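Local coordinates for protein cytochrome c (Pseudomonas aeruginosa, PDB 6RTE) that acts as the dihydro-heme d1 dehydrogenase NirN, a heme c-carrying oxidoreductase of heme d1 biosynthesis whose larger part is an eight-bladed beta-propeller, at residues Asn224-Asp229 with His280-Ala285; Leu292-Tyr297 with Ala304-Ala309; Leu314-Phe319 with Met355-Ser360; Val371-Asn376 with Phe403-His408; Tyr413-Thr418 with Gly450-Thr455. One frame throughout, in Å; residues are numbered along the deposited sequence.

Interaction 1: Asn224-Asp229 with His280-Ala285; sequences NLAVSD and HSFVVA
Phe282 reaches from the second strand of one beta-propeller blade to Ala226 and Ser228, at and just past the end of the first strand of the preceding blade. The two chains run opposite ways, but their CA atoms stay 6.6 Å or more apart in the pairs nearest each other (Asp229 and His280), too far for sheet pairing. From CB, the Phe282 side chain turns CG anti to the carbonyl carbon (chi1 -69°), which carries the ring across the gap. CD1 meets the Ala226 methyl, and CE1 comes closer to it, 3.7 Å from Ala226 CB. CZ, at the tip, lies 3.4 Å from Ser228 N and 3.7 Å from Ser228 CB, while CE2 passes that same CB at a longer distance. Beyond the ring the contact becomes polar. His280 ND1 donates a nearly straight hydrogen bond (173°) to Asp229 OD1, which also bonds Tyr297 OH. The oxygen is met on its syn side, 2.9 Å from His280 ND1 and only 5° out of the imidazole plane.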
# COMPACT_ATOMS: atom_id res chain seq x y z
N ASN A 224 0.23 4.44 4.93
CA ASN A 224 1.28 3.48 4.62
C ASN A 224 2.44 3.72 5.57
O ASN A 224 2.39 4.58 6.46
CB ASN A 224 1.70 3.55 3.14
CG ASN A 224 2.62 4.72 2.83
OD1 ASN A 224 2.46 5.82 3.36
ND2 ASN A 224 3.61 4.48 1.98
N LEU A 225 3.50 2.94 5.40
CA LEU A 225 4.71 3.15 6.18
C LEU A 225 5.92 2.96 5.29
O LEU A 225 5.82 2.47 4.16
CB LEU A 225 4.77 2.22 7.40
CG LEU A 225 4.74 0.70 7.21
CD1 LEU A 225 6.03 0.16 6.61
CD2 LEU A 225 4.46 0.06 8.56
N ALA A 226 7.07 3.37 5.81
CA ALA A 226 8.33 3.30 5.10
C ALA A 226 9.40 2.95 6.12
O ALA A 226 9.28 3.26 7.31
CB ALA A 226 8.66 4.62 4.38
N VAL A 227 10.43 2.24 5.66
CA VAL A 227 11.56 1.81 6.48
C VAL A 227 12.80 2.53 5.98
O VAL A 227 13.04 2.58 4.76
CB VAL A 227 11.73 0.29 6.44
CG1 VAL A 227 12.90 -0.19 7.35
CG2 VAL A 227 10.41 -0.40 6.84
N SER A 228 13.58 3.08 6.90
CA SER A 228 14.79 3.79 6.50
C SER A 228 15.78 2.82 5.90
O SER A 228 15.77 1.62 6.21
CB SER A 228 15.40 4.54 7.70
OG SER A 228 15.76 3.67 8.78
N ASP A 229 16.63 3.33 4.99
CA ASP A 229 17.51 2.43 4.24
C ASP A 229 18.63 1.86 5.09
O ASP A 229 19.28 0.89 4.66
CB ASP A 229 18.09 3.14 3.00
CG ASP A 229 19.27 4.04 3.32
OD1 ASP A 229 19.06 5.18 3.79
OD2 ASP A 229 20.42 3.60 3.09
N HIS A 280 19.26 9.22 2.09
CA HIS A 280 19.10 8.79 3.48
C HIS A 280 18.02 9.61 4.19
O HIS A 280 18.23 10.17 5.26
CB HIS A 280 20.41 8.86 4.23
CG HIS A 280 21.51 8.12 3.55
ND1 HIS A 280 21.42 6.77 3.27
CD2 HIS A 280 22.69 8.54 3.04
CE1 HIS A 280 22.52 6.39 2.64
NE2 HIS A 280 23.30 7.44 2.49
N SER A 281 16.85 9.66 3.56
CA SER A 281 15.77 10.51 4.05
C SER A 281 14.44 9.83 3.79
O SER A 281 14.31 8.98 2.91
CB SER A 281 15.78 11.88 3.37
OG SER A 281 15.30 11.75 2.04
N PHE A 282 13.44 10.22 4.59
CA PHE A 282 12.05 9.98 4.27
C PHE A 282 11.50 11.19 3.52
O PHE A 282 11.88 12.34 3.80
CB PHE A 282 11.22 9.74 5.53
CG PHE A 282 11.52 8.44 6.23
CD1 PHE A 282 11.25 7.22 5.62
CD2 PHE A 282 12.03 8.44 7.52
CE1 PHE A 282 11.50 6.03 6.28
CE2 PHE A 282 12.28 7.24 8.19
CZ PHE A 282 12.01 6.04 7.57
N VAL A 283 10.61 10.93 2.56
CA VAL A 283 9.89 11.98 1.84
C VAL A 283 8.40 11.77 2.11
O VAL A 283 7.91 10.64 2.02
CB VAL A 283 10.19 11.94 0.33
CG1 VAL A 283 9.34 12.95 -0.40
CG2 VAL A 283 11.68 12.18 0.05
N VAL A 284 7.70 12.85 2.46
CA VAL A 284 6.33 12.78 2.94
C VAL A 284 5.43 13.64 2.05
O VAL A 284 5.71 14.83 1.84
CB VAL A 284 6.22 13.24 4.41
CG1 VAL A 284 4.78 13.15 4.91
CG2 VAL A 284 7.16 12.39 5.29
N ALA A 285 4.35 13.04 1.55
CA ALA A 285 3.32 13.74 0.81
C ALA A 285 2.19 14.13 1.76
O ALA A 285 1.67 13.28 2.48
CB ALA A 285 2.76 12.87 -0.31

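Interaction 2: Leu292-Tyr297 with Ala304-Ala309; sequences LWELPY and APKRLA
Ala304 and Pro296 are joined at the loop end of this antiparallel beta hairpin by one water, which donates to Ala304 O at 3.0 Å and to Pro296 O at 2.9 Å. Pro305 lays its ring over a face of the Trp293 indole: Pro305 CG stands 3.8 Å from the centroid of the six-membered ring and 7° off its normal, a CH-pi contact. Lys306 forms a hydrogen-bonded pair with Glu294, with Lys306 N to Glu294 O at 2.7 Å and the return bond longer. Its extended side chain leads to a second water, which accepts from Lys306 NZ and donates to Glu294 OE1 at 2.6 Å; NZ also bonds Asp342 O. Arg307 is the non-hydrogen-bonded partner of Trp293. Its side chain runs beside the indole, Arg307 NH1 3.5 Å from Trp293 CZ2, with guanidinium and ring planes 76° apart; NH1 also bonds Ala261 O and forms a salt bridge with Glu291. Leu308 restores the hydrogen-bonded pattern, its N 2.8 Å from Leu292 O, and its CB packs on Leu292 CG. With Lys306 NZ and Glu294 OE1 4.7 Å apart, their opposite charges meet through water, while Arg279 and Ser281 hold OE2; the carboxylate is probably kept ionised.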
# COMPACT_ATOMS: atom_id res chain seq x y z
N LEU A 292 5.53 19.79 0.95
CA LEU A 292 6.01 18.41 1.05
C LEU A 292 7.26 18.44 1.92
O LEU A 292 7.94 19.47 2.02
CB LEU A 292 6.28 17.78 -0.31
CG LEU A 292 7.46 18.24 -1.16
CD1 LEU A 292 8.69 17.43 -0.83
CD2 LEU A 292 7.11 18.10 -2.63
N TRP A 293 7.51 17.32 2.57
CA TRP A 293 8.55 17.23 3.60
C TRP A 293 9.61 16.22 3.18
O TRP A 293 9.30 15.18 2.58
CB TRP A 293 7.95 16.80 4.94
CG TRP A 293 7.11 17.81 5.66
CD1 TRP A 293 6.77 19.08 5.25
CD2 TRP A 293 6.51 17.64 6.95
NE1 TRP A 293 6.00 19.69 6.20
CE2 TRP A 293 5.83 18.83 7.26
CE3 TRP A 293 6.49 16.59 7.88
CZ2 TRP A 293 5.14 19.01 8.46
CZ3 TRP A 293 5.80 16.76 9.07
CH2 TRP A 293 5.13 17.96 9.35
N GLU A 294 10.86 16.54 3.49
CA GLU A 294 11.94 15.55 3.54
C GLU A 294 12.44 15.51 4.98
O GLU A 294 12.65 16.56 5.60
CB GLU A 294 13.08 15.91 2.58
CG GLU A 294 14.16 14.84 2.50
CD GLU A 294 15.22 15.15 1.46
OE1 GLU A 294 15.30 16.32 0.99
OE2 GLU A 294 15.99 14.23 1.10
N LEU A 295 12.59 14.30 5.51
CA LEU A 295 13.09 14.09 6.87
C LEU A 295 14.38 13.28 6.81
O LEU A 295 14.34 12.04 6.73
CB LEU A 295 12.05 13.36 7.72
CG LEU A 295 10.78 14.16 8.06
CD1 LEU A 295 9.72 14.02 6.96
CD2 LEU A 295 10.21 13.70 9.38
N PRO A 296 15.55 13.93 6.82
CA PRO A 296 16.80 13.17 6.77
C PRO A 296 17.08 12.40 8.05
O PRO A 296 16.79 12.86 9.16
CB PRO A 296 17.86 14.26 6.53
CG PRO A 296 17.27 15.48 7.11
CD PRO A 296 15.79 15.38 6.82
N TYR A 297 17.70 11.22 7.89
CA TYR A 297 18.04 10.39 9.04
C TYR A 297 19.50 9.95 9.07
O TYR A 297 19.87 9.16 9.94
CB TYR A 297 17.14 9.15 9.12
CG TYR A 297 17.05 8.33 7.85
CD1 TYR A 297 18.09 7.50 7.46
CD2 TYR A 297 15.92 8.39 7.06
CE1 TYR A 297 18.01 6.77 6.29
CE2 TYR A 297 15.83 7.66 5.89
CZ TYR A 297 16.87 6.85 5.51
OH TYR A 297 16.77 6.14 4.34
N ALA A 304 12.77 16.17 12.42
CA ALA A 304 12.62 17.56 12.00
C ALA A 304 12.50 17.66 10.49
O ALA A 304 13.48 17.37 9.77
CB ALA A 304 13.80 18.40 12.50
N PRO A 305 11.34 18.05 9.95
CA PRO A 305 11.19 18.09 8.50
C PRO A 305 11.87 19.29 7.86
O PRO A 305 11.87 20.40 8.40
CB PRO A 305 9.68 18.15 8.30
CG PRO A 305 9.19 18.86 9.49
CD PRO A 305 10.08 18.41 10.63
N LYS A 306 12.44 19.06 6.69
CA LYS A 306 12.78 20.12 5.75
C LYS A 306 11.54 20.38 4.89
O LYS A 306 11.06 19.46 4.22
CB LYS A 306 13.98 19.73 4.90
CG LYS A 306 14.43 20.79 3.94
CD LYS A 306 15.53 20.29 3.02
CE LYS A 306 15.85 21.32 1.95
NZ LYS A 306 16.81 20.81 0.94
N ARG A 307 11.00 21.60 4.96
CA ARG A 307 9.74 21.93 4.31
C ARG A 307 9.98 22.51 2.93
O ARG A 307 10.77 23.46 2.77
CB ARG A 307 8.95 22.93 5.15
CG ARG A 307 8.52 22.43 6.51
CD ARG A 307 8.00 23.56 7.40
NE ARG A 307 7.85 23.08 8.78
CZ ARG A 307 6.72 22.58 9.29
NH1 ARG A 307 5.61 22.51 8.57
NH2 ARG A 307 6.71 22.16 10.55
N LEU A 308 9.30 21.96 1.92
CA LEU A 308 9.39 22.46 0.55
C LEU A 308 8.00 22.93 0.10
O LEU A 308 7.06 22.13 0.04
CB LEU A 308 9.90 21.37 -0.39
CG LEU A 308 11.38 20.96 -0.27
CD1 LEU A 308 11.68 20.22 1.04
CD2 LEU A 308 11.75 20.09 -1.45
N ALA A 309 7.89 24.21 -0.22
CA ALA A 309 6.63 24.75 -0.69
C ALA A 309 6.30 24.17 -2.07
O ALA A 309 7.18 23.99 -2.91
CB ALA A 309 6.69 26.27 -0.76
O HOH W 1 14.97 18.76 0.18
O HOH W 2 15.02 14.80 10.30

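Interaction 3: Leu314-Phe319 with Met355-Ser360; sequences LDDFSF and MPHLGS
A His-carboxylate hydrogen bond ties the linker between two propeller blades to a corner in the inner strand of the earlier one: His357 ND1 lies 2.8 Å from Asp316 OD2, enters along the syn lone pair of the oxygen and keeps it almost in the ring plane. Asp316 is that corner: its backbone takes a left-handed conformation (phi 51°, psi 62°) between strand pieces 314-315 and 317-319. The linker 355-360 tightens into an inverse gamma turn centred on His357, then a 3-10 segment from Leu358 to Ser360. Carboxylate and imidazole are nearly coplanar, 21° apart, although the two side chains cross at about a right angle. A weak second bond reaches the same oxygen from the backbone, Gly359 N lying 3.3 Å from Asp316 OD2, so OD2 has one firm and one weak donor. The His357 ring also meets that of Phe403, which precedes strand 405-406. Beside the polar pair the chains touch directly: Leu358 O is 3.3 Å from Ser318 CB, while Ser318 OG bonds Tyr363 OH. Asp316 O is buried and has no polar partner in the model; Leu358 CB sits 3.7 Å from it, and Gly359 CA makes a CA-H...O contact with Phe317 O, 3.6 Å away.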
# COMPACT_ATOMS: atom_id res chain seq x y z
N LEU A 314 0.07 18.16 -3.75
CA LEU A 314 0.89 17.21 -4.49
C LEU A 314 0.98 15.94 -3.67
O LEU A 314 1.43 15.97 -2.52
CB LEU A 314 2.28 17.81 -4.76
CG LEU A 314 3.11 17.23 -5.90
CD1 LEU A 314 4.13 18.22 -6.42
CD2 LEU A 314 3.82 16.02 -5.41
N ASP A 315 0.53 14.82 -4.24
CA ASP A 315 0.73 13.51 -3.62
C ASP A 315 0.97 12.49 -4.73
O ASP A 315 1.19 12.84 -5.90
CB ASP A 315 -0.46 13.15 -2.72
CG ASP A 315 -1.73 12.91 -3.49
OD1 ASP A 315 -1.93 13.57 -4.53
OD2 ASP A 315 -2.54 12.07 -3.04
N ASP A 316 0.94 11.21 -4.36
CA ASP A 316 1.25 10.11 -5.27
C ASP A 316 2.59 10.36 -5.98
O ASP A 316 2.68 10.49 -7.20
CB ASP A 316 0.12 9.91 -6.29
CG ASP A 316 0.05 8.47 -6.80
OD1 ASP A 316 0.59 7.57 -6.12
OD2 ASP A 316 -0.54 8.25 -7.87
N PHE A 317 3.65 10.44 -5.16
CA PHE A 317 4.99 10.69 -5.67
C PHE A 317 5.52 9.49 -6.44
O PHE A 317 5.30 8.34 -6.06
CB PHE A 317 5.97 10.98 -4.52
CG PHE A 317 5.62 12.16 -3.65
CD1 PHE A 317 4.63 13.06 -3.99
CD2 PHE A 317 6.32 12.36 -2.47
CE1 PHE A 317 4.35 14.14 -3.14
CE2 PHE A 317 6.04 13.43 -1.65
CZ PHE A 317 5.07 14.32 -1.98
N SER A 318 6.25 9.77 -7.52
CA SER A 318 7.22 8.84 -8.09
C SER A 318 8.59 9.52 -8.07
O SER A 318 8.69 10.74 -8.18
CB SER A 318 6.86 8.42 -9.51
OG SER A 318 7.96 7.75 -10.12
N PHE A 319 9.65 8.72 -7.94
CA PHE A 319 11.01 9.23 -7.90
C PHE A 319 11.78 8.82 -9.15
O PHE A 319 11.65 7.69 -9.63
CB PHE A 319 11.75 8.73 -6.66
CG PHE A 319 11.17 9.24 -5.37
CD1 PHE A 319 11.58 10.46 -4.85
CD2 PHE A 319 10.20 8.52 -4.70
CE1 PHE A 319 11.04 10.94 -3.67
CE2 PHE A 319 9.65 9.00 -3.52
CZ PHE A 319 10.07 10.21 -3.01
N MET A 355 -6.30 11.48 -14.79
CA MET A 355 -5.38 11.57 -13.67
C MET A 355 -4.48 10.34 -13.68
O MET A 355 -4.93 9.24 -13.32
CB MET A 355 -6.12 11.68 -12.33
CG MET A 355 -7.36 10.82 -12.19
SD MET A 355 -8.31 11.29 -10.72
CE MET A 355 -9.66 10.11 -10.79
N PRO A 356 -3.22 10.46 -14.09
CA PRO A 356 -2.35 9.28 -14.13
C PRO A 356 -1.88 8.87 -12.74
O PRO A 356 -1.68 9.70 -11.85
CB PRO A 356 -1.17 9.75 -14.99
CG PRO A 356 -1.10 11.21 -14.77
CD PRO A 356 -2.53 11.67 -14.56
N HIS A 357 -1.73 7.56 -12.57
CA HIS A 357 -1.32 6.98 -11.29
C HIS A 357 0.21 6.96 -11.25
O HIS A 357 0.86 5.93 -11.43
CB HIS A 357 -1.92 5.58 -11.15
CG HIS A 357 -1.65 4.93 -9.83
ND1 HIS A 357 -1.29 5.65 -8.70
CD2 HIS A 357 -1.68 3.63 -9.45
CE1 HIS A 357 -1.11 4.81 -7.69
NE2 HIS A 357 -1.34 3.58 -8.12
N LEU A 358 0.78 8.14 -11.01
CA LEU A 358 2.23 8.30 -11.11
C LEU A 358 2.97 7.39 -10.13
O LEU A 358 4.08 6.92 -10.44
CB LEU A 358 2.63 9.75 -10.87
CG LEU A 358 2.20 10.76 -11.94
CD1 LEU A 358 2.54 12.17 -11.49
CD2 LEU A 358 2.86 10.45 -13.27
N GLY A 359 2.39 7.13 -8.96
CA GLY A 359 3.07 6.32 -7.97
C GLY A 359 3.41 4.93 -8.46
O GLY A 359 4.36 4.32 -7.97
N SER A 360 2.66 4.42 -9.43
CA SER A 360 2.87 3.08 -9.96
C SER A 360 3.69 3.06 -11.24
O SER A 360 3.93 1.98 -11.79
CB SER A 360 1.52 2.39 -10.21
OG SER A 360 0.83 2.17 -8.99

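Interaction 4: Val371-Asn376 with Phe403-His408; sequences VFATPN and FFMRSH
Met405 spans the gap to Ala373 and Pro375 with a stretched side chain. CG stands opposite the backbone N (chi1 -153°), and the remaining torsions continue the extension (chi2 150°, chi3 -177°), so that sulfur and methyl arrive one after the other along the strand they face. Met405 CE presses on Ala373 CB at 3.4 Å, tighter than usual carbon contact, whereas Met405 SD lies 3.7 Å from Pro375 CD and 3.8 Å from Ala373 O. These residues belong to adjacent blades of the propeller: Ala373 to the second strand of one, Met405 to the short, weakly bonded first strand of the next. No hydrogen bond crosses between the two segments, and Ile362 and Ile382 of the earlier blade also touch the Met405 side chain. Pro375 sets CG 3.9 Å from Phe403 O. Phe403 and Phe404 start out away from Pro375, and their rings pack on each other, with Phe403 CD2 3.5 Å above the centre of the Phe404 ring.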
# COMPACT_ATOMS: atom_id res chain seq x y z
N VAL A 371 13.38 6.28 -19.78
CA VAL A 371 11.99 6.55 -20.15
C VAL A 371 11.12 6.16 -18.97
O VAL A 371 11.49 5.32 -18.15
CB VAL A 371 11.59 5.80 -21.45
CG1 VAL A 371 11.52 4.30 -21.22
CG2 VAL A 371 10.28 6.33 -21.99
N PHE A 372 9.95 6.80 -18.87
CA PHE A 372 9.03 6.59 -17.76
C PHE A 372 7.64 6.31 -18.31
O PHE A 372 7.19 6.98 -19.25
CB PHE A 372 9.00 7.82 -16.83
CG PHE A 372 7.94 7.75 -15.76
CD1 PHE A 372 8.15 7.01 -14.60
CD2 PHE A 372 6.75 8.44 -15.89
CE1 PHE A 372 7.19 6.95 -13.61
CE2 PHE A 372 5.78 8.39 -14.90
CZ PHE A 372 6.01 7.65 -13.75
N ALA A 373 6.97 5.32 -17.73
CA ALA A 373 5.63 4.92 -18.15
C ALA A 373 4.72 4.86 -16.94
O ALA A 373 5.13 4.42 -15.86
CB ALA A 373 5.66 3.57 -18.86
N THR A 374 3.47 5.29 -17.13
CA THR A 374 2.52 5.33 -16.03
C THR A 374 1.14 4.87 -16.47
O THR A 374 0.66 5.26 -17.55
CB THR A 374 2.42 6.74 -15.43
OG1 THR A 374 1.47 6.74 -14.35
CG2 THR A 374 1.97 7.75 -16.49
N PRO A 375 0.46 4.04 -15.65
CA PRO A 375 -0.95 3.74 -15.92
C PRO A 375 -1.84 4.93 -15.58
O PRO A 375 -1.32 6.00 -15.23
CB PRO A 375 -1.23 2.54 -15.00
CG PRO A 375 -0.30 2.73 -13.85
CD PRO A 375 0.95 3.38 -14.42
N ASN A 376 -3.16 4.77 -15.66
CA ASN A 376 -4.08 5.89 -15.53
C ASN A 376 -5.35 5.46 -14.81
O ASN A 376 -5.90 4.39 -15.09
CB ASN A 376 -4.42 6.47 -16.91
CG ASN A 376 -5.06 7.84 -16.82
OD1 ASN A 376 -6.21 7.97 -16.42
ND2 ASN A 376 -4.31 8.87 -17.21
N PHE A 403 -3.96 0.12 -12.87
CA PHE A 403 -3.49 0.54 -11.56
C PHE A 403 -2.05 0.13 -11.27
O PHE A 403 -1.34 0.84 -10.55
CB PHE A 403 -4.41 -0.00 -10.47
CG PHE A 403 -4.25 0.69 -9.14
CD1 PHE A 403 -4.91 1.88 -8.89
CD2 PHE A 403 -3.43 0.16 -8.16
CE1 PHE A 403 -4.76 2.53 -7.67
CE2 PHE A 403 -3.28 0.81 -6.95
CZ PHE A 403 -3.95 1.99 -6.71
N PHE A 404 -1.61 -1.02 -11.80
CA PHE A 404 -0.31 -1.58 -11.47
C PHE A 404 0.61 -1.61 -12.68
O PHE A 404 0.16 -1.68 -13.83
CB PHE A 404 -0.45 -3.01 -10.92
CG PHE A 404 -1.23 -3.09 -9.64
CD1 PHE A 404 -0.67 -2.67 -8.45
CD2 PHE A 404 -2.52 -3.60 -9.63
CE1 PHE A 404 -1.38 -2.75 -7.27
CE2 PHE A 404 -3.25 -3.67 -8.46
CZ PHE A 404 -2.68 -3.25 -7.27
N MET A 405 1.91 -1.56 -12.40
CA MET A 405 2.94 -1.63 -13.42
C MET A 405 4.20 -2.21 -12.80
O MET A 405 4.58 -1.81 -11.69
CB MET A 405 3.22 -0.24 -14.01
CG MET A 405 3.74 -0.27 -15.44
SD MET A 405 3.24 1.21 -16.34
CE MET A 405 3.91 0.85 -17.96
N ARG A 406 4.83 -3.14 -13.50
CA ARG A 406 6.01 -3.81 -12.98
C ARG A 406 6.83 -4.32 -14.15
O ARG A 406 6.31 -4.56 -15.25
CB ARG A 406 5.65 -4.97 -12.05
CG ARG A 406 6.73 -5.34 -11.05
CD ARG A 406 6.87 -4.29 -9.97
NE ARG A 406 7.37 -4.85 -8.72
CZ ARG A 406 8.66 -4.97 -8.40
NH1 ARG A 406 9.61 -4.57 -9.25
NH2 ARG A 406 9.01 -5.49 -7.24
N SER A 407 8.13 -4.49 -13.91
CA SER A 407 9.02 -5.10 -14.89
C SER A 407 10.22 -5.68 -14.14
O SER A 407 10.24 -5.76 -12.91
CB SER A 407 9.45 -4.08 -15.94
OG SER A 407 10.16 -4.71 -16.98
N HIS A 408 11.23 -6.09 -14.91
CA HIS A 408 12.43 -6.72 -14.36
C HIS A 408 13.55 -6.52 -15.38
O HIS A 408 13.29 -6.46 -16.59
CB HIS A 408 12.21 -8.21 -14.08
CG HIS A 408 13.25 -8.83 -13.20
ND1 HIS A 408 14.43 -9.36 -13.69
CD2 HIS A 408 13.28 -9.04 -11.86
CE1 HIS A 408 15.14 -9.85 -12.69
NE2 HIS A 408 14.46 -9.67 -11.57

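Interaction 5: Tyr413-Thr418 with Gly450-Thr455; sequences YAWTDT and GHVEFT
Trp415 and Phe454 form a T-shaped pair between neighbouring blades of the propeller, the tryptophan on the second strand of one and the phenylalanine on the first strand of the next. The strands run antiparallel, at 159°, but their axes stay 6.6 Å apart and no hydrogen bond crosses, so the join rests mainly on side chains. Its tight part lies at the indole. The edge of Phe454 stands on one indole face with the planes at 88° and the centroids of the five-membered and phenyl rings 4.8 Å apart. Phe454 CZ does most of the touching, 3.4 Å from Trp415 NE1 and 3.6 Å from Trp415 CE2, while CE2 of the phenyl ring leans over the six-membered part. Val452 uses both methyls: CG1, opposite the backbone N (chi1 175°), reaches Trp415 CE3 at 3.8 Å, and CG2 approaches Trp415 CB at 4.1 Å. Ala461 of the later blade backs all three side chains. Toward Asp417 and Gly450 the fit slackens, although the residues there are buried as well and this end does not open to solvent. The Asp417 carboxylate turns instead to its own blade, where it accepts from the backbone N of Phe403, Phe404 and Phe419. Across the contact, Asp417 OD2 stops 4.1 Å from His451 N and 4.3 Å from Gly450 CA.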
# COMPACT_ATOMS: atom_id res chain seq x y z
N TYR A 413 9.47 -6.74 -21.33
CA TYR A 413 8.16 -6.11 -21.33
C TYR A 413 7.90 -5.40 -20.01
O TYR A 413 8.46 -5.76 -18.97
CB TYR A 413 7.03 -7.13 -21.55
CG TYR A 413 7.32 -8.20 -22.58
CD1 TYR A 413 7.22 -7.93 -23.94
CD2 TYR A 413 7.69 -9.48 -22.19
CE1 TYR A 413 7.48 -8.91 -24.88
CE2 TYR A 413 7.95 -10.46 -23.12
CZ TYR A 413 7.85 -10.17 -24.47
OH TYR A 413 8.11 -11.15 -25.40
N ALA A 414 7.05 -4.38 -20.07
CA ALA A 414 6.43 -3.80 -18.89
C ALA A 414 5.03 -4.40 -18.73
O ALA A 414 4.24 -4.39 -19.68
CB ALA A 414 6.34 -2.28 -18.99
N TRP A 415 4.74 -4.93 -17.55
CA TRP A 415 3.51 -5.67 -17.30
C TRP A 415 2.53 -4.77 -16.57
O TRP A 415 2.83 -4.27 -15.48
CB TRP A 415 3.80 -6.92 -16.47
CG TRP A 415 4.85 -7.86 -17.04
CD1 TRP A 415 6.07 -7.52 -17.55
CD2 TRP A 415 4.76 -9.29 -17.14
NE1 TRP A 415 6.74 -8.64 -17.97
CE2 TRP A 415 5.96 -9.74 -17.73
CE3 TRP A 415 3.79 -10.22 -16.79
CZ2 TRP A 415 6.21 -11.09 -17.97
CZ3 TRP A 415 4.03 -11.56 -17.04
CH2 TRP A 415 5.23 -11.98 -17.62
N THR A 416 1.35 -4.55 -17.17
CA THR A 416 0.34 -3.69 -16.57
C THR A 416 -1.04 -4.32 -16.80
O THR A 416 -1.15 -5.49 -17.17
CB THR A 416 0.45 -2.26 -17.12
OG1 THR A 416 -0.36 -1.38 -16.33
CG2 THR A 416 0.00 -2.20 -18.58
N ASP A 417 -2.10 -3.55 -16.57
CA ASP A 417 -3.44 -4.11 -16.49
C ASP A 417 -4.47 -3.04 -16.86
O ASP A 417 -4.13 -1.89 -17.14
CB ASP A 417 -3.71 -4.63 -15.07
CG ASP A 417 -3.60 -3.54 -14.02
OD1 ASP A 417 -4.43 -2.61 -14.04
OD2 ASP A 417 -2.67 -3.60 -13.18
N THR A 418 -5.75 -3.45 -16.85
CA THR A 418 -6.88 -2.53 -16.87
C THR A 418 -7.74 -2.83 -15.64
O THR A 418 -8.97 -2.95 -15.73
CB THR A 418 -7.69 -2.65 -18.16
OG1 THR A 418 -8.40 -3.90 -18.17
CG2 THR A 418 -6.78 -2.57 -19.38
N GLY A 450 -4.82 -8.52 -11.79
CA GLY A 450 -4.00 -7.35 -11.55
C GLY A 450 -2.83 -7.61 -10.63
O GLY A 450 -2.90 -8.46 -9.75
N HIS A 451 -1.75 -6.85 -10.85
CA HIS A 451 -0.54 -6.85 -10.05
C HIS A 451 0.39 -8.00 -10.40
O HIS A 451 -0.01 -9.17 -10.38
CB HIS A 451 -0.82 -6.90 -8.55
CG HIS A 451 0.41 -6.69 -7.72
ND1 HIS A 451 1.29 -7.71 -7.41
CD2 HIS A 451 0.94 -5.57 -7.17
CE1 HIS A 451 2.29 -7.23 -6.69
NE2 HIS A 451 2.10 -5.94 -6.53
N VAL A 452 1.65 -7.67 -10.68
CA VAL A 452 2.65 -8.62 -11.14
C VAL A 452 3.90 -8.44 -10.30
O VAL A 452 4.35 -7.31 -10.07
CB VAL A 452 2.96 -8.43 -12.63
CG1 VAL A 452 4.11 -9.34 -13.08
CG2 VAL A 452 1.70 -8.67 -13.47
N GLU A 453 4.46 -9.55 -9.82
CA GLU A 453 5.77 -9.58 -9.18
C GLU A 453 6.57 -10.73 -9.77
O GLU A 453 6.00 -11.75 -10.16
CB GLU A 453 5.64 -9.75 -7.65
CG GLU A 453 6.94 -9.63 -6.88
CD GLU A 453 7.35 -8.19 -6.63
OE1 GLU A 453 6.79 -7.29 -7.29
OE2 GLU A 453 8.22 -7.96 -5.77
N PHE A 454 7.89 -10.56 -9.85
CA PHE A 454 8.78 -11.56 -10.41
C PHE A 454 9.59 -12.26 -9.33
O PHE A 454 9.76 -11.75 -8.22
CB PHE A 454 9.76 -10.92 -11.41
CG PHE A 454 9.10 -10.26 -12.59
CD1 PHE A 454 8.72 -8.93 -12.52
CD2 PHE A 454 8.88 -10.97 -13.76
CE1 PHE A 454 8.11 -8.32 -13.60
CE2 PHE A 454 8.27 -10.36 -14.85
CZ PHE A 454 7.88 -9.03 -14.77
N THR A 455 10.09 -13.45 -9.67
CA THR A 455 11.16 -14.07 -8.90
C THR A 455 12.41 -13.19 -8.96
O THR A 455 12.54 -12.31 -9.82
CB THR A 455 11.51 -15.45 -9.44
OG1 THR A 455 11.72 -15.37 -10.86
CG2 THR A 455 10.39 -16.45 -9.16

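Overall arrangement
Interactions 1, 3, 4 and 5 each join consecutive propeller blades; interaction 2 lies within one blade, on its outer hairpin. That hairpin, about 22 Å from the chain centre, has exposed residues and water bridges, whereas interactions 1, 4 and 5 are buried and interaction 3 partly so. Only interaction 2 is true sheet pairing. Interactions 1 and 3 share a histidine-carboxylate bond, while 4 and 5 rely on apolar side chains. Neighbours interlock: strands 281-286 and 291-296 pair between interactions 1 and 2, Phe317 of interaction 3 packs on Ala285 of interaction 1, His357 N meets Pro375 O between 3 and 4, and strands 405-406 and 413-417 pair between 4 and 5.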